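Local coordinates for protein-glutamate methylesterase/protein-glutamine glutaminase (Thermotoga maritima, PDB 3SFT) that removes methyl groups from specific methylglutamates of bacterial chemoreceptors and deamidates certain of their glutamines, as the CheB enzyme of chemotaxis, here its C-terminal catalytic domain, at residues G13-M24 with E156-M166. Sequence-based numbering, arbitrary orientation.
Sequences GSSTGGPRSLDM and EDKETCVVFGM
Glu156 OE2 is gripped by two hydroxyls: Ser21 OG, 2.6 Å from Glu156 OE2, donates to its syn lone pair. Thr160 OG1 lies 2.7 Å from the same Glu156 OE2 and donates to its anti lone pair. With CG anti to the backbone N (chi1 -176°) and an extended chain, Glu156 carries its carboxylate across to helix 18-22, and the other oxygen, OE1, accepts from the backbone N of Thr133. Replacing Glu156 by alanine would probably leave both hydroxyls, and the backbone N of Thr133, without this acceptor. The preceding residue in the helix, Arg20, bends at chi3 (74°), which brings NH2 to 2.9 Å from Thr160 O in a weak bond; a water at the guanidinium edge links NH2 to the carbonyls of Glu159 and Cys161. Val162 lays CG2 3.6 Å from Gly17 CA; a CB on Gly17 would run into it, and the positive phi also suits glycine. Met24 CE meets Thr160 CB. Nearer the strand, Thr16 CG2 packs 3.7 Å from Val163 CG2, and Met166 SD lies 3.7 Å from CB of Ser15, a predicted active-site residue, probably the nucleophile, beside His42. The contact joins the turn from strand 9-14 into helix 18-22 with the loop between strand 152-156 and helix 166-172, at one end of the parallel sheet, where strand 127-131 runs between the two strands.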
ATOM      1  N   GLY A  13      -0.003   1.412   2.996  1.00 16.72           N
ATOM      2  CA  GLY A  13      -0.734   2.572   3.473  1.00 16.75           C
ATOM      3  C   GLY A  13       0.192   3.389   4.353  1.00 17.70           C
ATOM      4  O   GLY A  13       0.863   2.844   5.228  1.00 17.66           O
ATOM      5  N   SER A  14       0.224   4.697   4.131  1.00 16.84           N
ATOM      6  CA  SER A  14       1.099   5.574   4.895  1.00 16.70           C
ATOM      7  C   SER A  14       0.564   6.997   4.998  1.00 18.17           C
ATOM      8  O   SER A  14      -0.248   7.432   4.179  1.00 18.42           O
ATOM      9  CB  SER A  14       2.482   5.603   4.245  1.00 15.07           C
ATOM     10  OG  SER A  14       2.381   5.906   2.860  1.00 10.63           O
ATOM     11  N   SER A  15       1.047   7.725   6.001  1.00 17.91           N
ATOM     12  CA  SER A  15       0.647   9.101   6.202  1.00 17.67           C
ATOM     13  C   SER A  15       1.839   9.946   6.664  1.00 18.06           C
ATOM     14  O   SER A  15       2.776  10.150   5.900  1.00 19.17           O
ATOM     15  CB  SER A  15      -0.515   9.187   7.193  1.00 18.43           C
ATOM     16  OG  SER A  15      -1.124  10.463   7.129  1.00 20.33           O
ATOM     17  N   THR A  16       1.806  10.432   7.905  1.00 16.96           N
ATOM     18  CA  THR A  16       2.880  11.261   8.450  1.00 16.87           C
ATOM     19  C   THR A  16       4.222  10.527   8.408  1.00 17.65           C
ATOM     20  O   THR A  16       4.356   9.426   8.939  1.00 18.82           O
ATOM     21  CB  THR A  16       2.565  11.686   9.897  1.00 17.73           C
ATOM     22  OG1 THR A  16       1.241  12.231   9.954  1.00 23.07           O
ATOM     23  CG2 THR A  16       3.548  12.736  10.370  1.00 16.16           C
ATOM     24  N   GLY A  17       5.207  11.141   7.761  1.00 17.85           N
ATOM     25  CA  GLY A  17       6.516  10.516   7.641  1.00 18.76           C
ATOM     26  C   GLY A  17       6.534   9.383   6.621  1.00 19.35           C
ATOM     27  O   GLY A  17       7.545   8.682   6.477  1.00 19.14           O
ATOM     28  N   GLY A  18       5.425   9.224   5.894  1.00 17.77           N
ATOM     29  CA  GLY A  18       5.318   8.176   4.890  1.00 17.80           C
ATOM     30  C   GLY A  18       6.480   8.121   3.913  1.00 18.04           C
ATOM     31  O   GLY A  18       7.119   7.077   3.781  1.00 19.06           O
ATOM     32  N   PRO A  19       6.772   9.227   3.203  1.00 18.69           N
ATOM     33  CA  PRO A  19       7.872   9.292   2.233  1.00 18.84           C
ATOM     34  C   PRO A  19       9.233   8.879   2.803  1.00 19.23           C
ATOM     35  O   PRO A  19      10.016   8.214   2.125  1.00 19.36           O
ATOM     36  CB  PRO A  19       7.851  10.755   1.808  1.00 19.32           C
ATOM     37  CG  PRO A  19       6.377  11.064   1.832  1.00 20.48           C
ATOM     38  CD  PRO A  19       5.949  10.449   3.139  1.00 18.38           C
ATOM     39  N   ARG A  20       9.504   9.268   4.047  1.00 19.54           N
ATOM     40  CA  ARG A  20      10.760   8.926   4.701  1.00 19.92           C
ATOM     41  C   ARG A  20      10.907   7.404   4.871  1.00 19.87           C
ATOM     42  O   ARG A  20      11.989   6.854   4.665  1.00 19.08           O
ATOM     43  CB  ARG A  20      10.861   9.620   6.067  1.00 23.29           C
ATOM     44  CG  ARG A  20      12.251   9.536   6.687  1.00 26.93           C
ATOM     45  CD  ARG A  20      12.315  10.152   8.078  1.00 29.95           C
ATOM     46  NE  ARG A  20      11.675   9.301   9.077  1.00 36.35           N
ATOM     47  CZ  ARG A  20      12.227   8.933  10.230  1.00 35.28           C
ATOM     48  NH1 ARG A  20      13.448   9.331  10.557  1.00 35.78           N
ATOM     49  NH2 ARG A  20      11.546   8.165  11.066  1.00 37.19           N
ATOM     50  N   SER A  21       9.830   6.726   5.259  1.00 18.75           N
ATOM     51  CA  SER A  21       9.889   5.276   5.437  1.00 19.17           C
ATOM     52  C   SER A  21       9.887   4.537   4.107  1.00 17.17           C
ATOM     53  O   SER A  21      10.543   3.504   3.966  1.00 17.04           O
ATOM     54  CB  SER A  21       8.753   4.783   6.322  1.00 16.71           C
ATOM     55  OG  SER A  21       8.988   5.181   7.657  1.00 18.93           O
ATOM     56  N   LEU A  22       9.171   5.086   3.131  1.00 16.83           N
ATOM     57  CA  LEU A  22       9.110   4.493   1.798  1.00 17.74           C
ATOM     58  C   LEU A  22      10.492   4.524   1.139  1.00 18.60           C
ATOM     59  O   LEU A  22      10.820   3.648   0.340  1.00 17.08           O
ATOM     60  CB  LEU A  22       8.080   5.222   0.933  1.00 16.87           C
ATOM     61  CG  LEU A  22       6.615   4.913   1.261  1.00 17.94           C
ATOM     62  CD1 LEU A  22       5.697   5.951   0.635  1.00 18.58           C
ATOM     63  CD2 LEU A  22       6.267   3.522   0.766  1.00 15.85           C
ATOM     64  N   ASP A  23      11.304   5.516   1.512  1.00 20.60           N
ATOM     65  CA  ASP A  23      12.666   5.654   0.987  1.00 22.83           C
ATOM     66  C   ASP A  23      13.530   4.480   1.417  1.00 23.12           C
ATOM     67  O   ASP A  23      14.523   4.173   0.767  1.00 23.52           O
ATOM     68  CB  ASP A  23      13.332   6.940   1.492  1.00 25.27           C
ATOM     69  CG  ASP A  23      12.831   8.185   0.792  1.00 26.49           C
ATOM     70  OD1 ASP A  23      12.178   8.078  -0.269  1.00 26.84           O
ATOM     71  OD2 ASP A  23      13.101   9.285   1.315  1.00 27.93           O
ATOM     72  N   MET A  24      13.180   3.873   2.551  1.00 22.96           N
ATOM     73  CA  MET A  24      13.908   2.722   3.080  1.00 23.99           C
ATOM     74  C   MET A  24      13.345   1.412   2.525  1.00 22.81           C
ATOM     75  O   MET A  24      13.927   0.347   2.730  1.00 24.70           O
ATOM     76  CB  MET A  24      13.803   2.678   4.608  1.00 24.41           C
ATOM     77  CG  MET A  24      14.419   3.848   5.353  1.00 27.78           C
ATOM     78  SD  MET A  24      14.333   3.610   7.164  1.00 33.05           S
ATOM     79  CE  MET A  24      13.147   4.874   7.612  1.00 30.70           C
ATOM     80  N   GLU A 156       4.624  -1.332  10.461  1.00 16.29           N
ATOM     81  CA  GLU A 156       5.919  -0.710  10.681  1.00 16.89           C
ATOM     82  C   GLU A 156       6.200  -0.540  12.173  1.00 17.52           C
ATOM     83  O   GLU A 156       5.346  -0.073  12.934  1.00 15.72           O
ATOM     84  CB  GLU A 156       6.016   0.641   9.963  1.00 16.58           C
ATOM     85  CG  GLU A 156       7.409   1.294  10.079  1.00 17.41           C
ATOM     86  CD  GLU A 156       7.543   2.606   9.306  1.00 18.43           C
ATOM     87  OE1 GLU A 156       6.553   3.072   8.716  1.00 17.45           O
ATOM     88  OE2 GLU A 156       8.651   3.181   9.292  1.00 19.97           O
ATOM     89  N   ASP A 157       7.388  -0.973  12.585  1.00 17.55           N
ATOM     90  CA  ASP A 157       7.834  -0.880  13.967  1.00 20.17           C
ATOM     91  C   ASP A 157       8.023   0.589  14.353  1.00 20.54           C
ATOM     92  O   ASP A 157       8.417   1.416  13.524  1.00 19.08           O
ATOM     93  CB  ASP A 157       9.156  -1.649  14.128  1.00 23.74           C
ATOM     94  CG  ASP A 157       9.624  -1.728  15.569  1.00 24.69           C
ATOM     95  OD1 ASP A 157       9.416  -2.779  16.209  1.00 28.13           O
ATOM     96  OD2 ASP A 157      10.207  -0.745  16.062  1.00 26.85           O
ATOM     97  N   LYS A 158       7.758   0.898  15.618  1.00 21.75           N
ATOM     98  CA  LYS A 158       7.882   2.256  16.153  1.00 24.65           C
ATOM     99  C   LYS A 158       9.249   2.896  15.896  1.00 24.22           C
ATOM    100  O   LYS A 158       9.361   4.116  15.777  1.00 25.11           O
ATOM    101  CB  LYS A 158       7.599   2.248  17.662  1.00 28.42           C
ATOM    102  CG  LYS A 158       7.497   3.636  18.281  1.00 35.20           C
ATOM    103  CD  LYS A 158       7.272   3.573  19.786  1.00 38.03           C
ATOM    104  CE  LYS A 158       7.120   4.968  20.381  1.00 39.68           C
ATOM    105  NZ  LYS A 158       5.883   5.653  19.912  1.00 42.85           N
ATOM    106  N   GLU A 159      10.286   2.069  15.808  1.00 23.42           N
ATOM    107  CA  GLU A 159      11.648   2.547  15.576  1.00 22.36           C
ATOM    108  C   GLU A 159      11.787   3.526  14.410  1.00 21.67           C
ATOM    109  O   GLU A 159      12.351   4.614  14.563  1.00 21.64           O
ATOM    110  CB  GLU A 159      12.585   1.358  15.342  1.00 23.48           C
ATOM    111  CG  GLU A 159      14.037   1.744  15.063  1.00 26.46           C
ATOM    112  CD  GLU A 159      14.902   0.559  14.660  1.00 29.62           C
ATOM    113  OE1 GLU A 159      14.625  -0.581  15.092  1.00 30.62           O
ATOM    114  OE2 GLU A 159      15.871   0.776  13.905  1.00 31.86           O
ATOM    115  N   THR A 160      11.260   3.144  13.251  1.00 19.38           N
ATOM    116  CA  THR A 160      11.369   3.972  12.060  1.00 18.30           C
ATOM    117  C   THR A 160      10.189   4.901  11.759  1.00 17.93           C
ATOM    118  O   THR A 160      10.221   5.637  10.777  1.00 16.99           O
ATOM    119  CB  THR A 160      11.682   3.102  10.827  1.00 17.70           C
ATOM    120  OG1 THR A 160      10.710   2.056  10.715  1.00 15.41           O
ATOM    121  CG2 THR A 160      13.068   2.476  10.964  1.00 18.68           C
ATOM    122  N   CYS A 161       9.169   4.885  12.613  1.00 16.90           N
ATOM    123  CA  CYS A 161       7.997   5.736  12.415  1.00 16.66           C
ATOM    124  C   CYS A 161       8.179   7.153  12.928  1.00 17.54           C
ATOM    125  O   CYS A 161       8.842   7.384  13.941  1.00 20.13           O
ATOM    126  CB  CYS A 161       6.769   5.161  13.138  1.00 15.73           C
ATOM    127  SG  CYS A 161       6.075   3.637  12.491  1.00 16.64           S
ATOM    128  N   VAL A 162       7.568   8.102  12.231  1.00 17.81           N
ATOM    129  CA  VAL A 162       7.580   9.483  12.677  1.00 17.55           C
ATOM    130  C   VAL A 162       6.405   9.534  13.663  1.00 16.73           C
ATOM    131  O   VAL A 162       6.524  10.075  14.763  1.00 14.88           O
ATOM    132  CB  VAL A 162       7.383  10.469  11.510  1.00 16.33           C
ATOM    133  CG1 VAL A 162       7.261  11.888  12.041  1.00 16.44           C
ATOM    134  CG2 VAL A 162       8.576  10.381  10.564  1.00 16.21           C
ATOM    135  N   VAL A 163       5.305   8.882  13.280  1.00 16.99           N
ATOM    136  CA  VAL A 163       4.102   8.784  14.107  1.00 17.72           C
ATOM    137  C   VAL A 163       3.656   7.317  14.143  1.00 18.98           C
ATOM    138  O   VAL A 163       3.282   6.740  13.123  1.00 19.63           O
ATOM    139  CB  VAL A 163       2.940   9.666  13.580  1.00 16.61           C
ATOM    140  CG1 VAL A 163       1.699   9.434  14.415  1.00 16.08           C
ATOM    141  CG2 VAL A 163       3.312  11.144  13.654  1.00 17.56           C
ATOM    142  N   PHE A 164       3.707   6.721  15.327  1.00 19.93           N
ATOM    143  CA  PHE A 164       3.331   5.326  15.512  1.00 21.63           C
ATOM    144  C   PHE A 164       1.844   5.229  15.823  1.00 22.69           C
ATOM    145  O   PHE A 164       1.462   4.814  16.912  1.00 27.03           O
ATOM    146  CB  PHE A 164       4.152   4.735  16.663  1.00 22.09           C
ATOM    147  CG  PHE A 164       4.054   3.237  16.792  1.00 23.29           C
ATOM    148  CD1 PHE A 164       4.285   2.411  15.697  1.00 20.41           C
ATOM    149  CD2 PHE A 164       3.788   2.653  18.029  1.00 23.61           C
ATOM    150  CE1 PHE A 164       4.258   1.030  15.834  1.00 19.86           C
ATOM    151  CE2 PHE A 164       3.760   1.268  18.173  1.00 22.58           C
ATOM    152  CZ  PHE A 164       3.997   0.457  17.071  1.00 21.89           C
ATOM    153  N   GLY A 165       1.009   5.665  14.887  1.00 22.26           N
ATOM    154  CA  GLY A 165      -0.426   5.605  15.096  1.00 19.18           C
ATOM    155  C   GLY A 165      -1.061   4.525  14.248  1.00 17.44           C
ATOM    156  O   GLY A 165      -1.639   3.577  14.778  1.00 17.78           O
ATOM    157  N   MET A 166      -0.938   4.656  12.929  1.00 16.49           N
ATOM    158  CA  MET A 166      -1.512   3.681  12.006  1.00 15.77           C
ATOM    159  C   MET A 166      -1.029   2.254  12.253  1.00 16.59           C
ATOM    160  O   MET A 166      -1.845   1.335  12.333  1.00 18.06           O
ATOM    161  CB  MET A 166      -1.310   4.120  10.548  1.00 15.33           C
ATOM    162  CG  MET A 166      -2.172   5.340  10.188  1.00 20.55           C
ATOM    163  SD  MET A 166      -1.975   6.059   8.536  1.00 20.96           S
ATOM    164  CE  MET A 166      -0.898   4.855   7.741  1.00 24.88           C
TER
HETATM  165  O   HOH W   1      11.961   7.319  13.734  1.00 38.94           O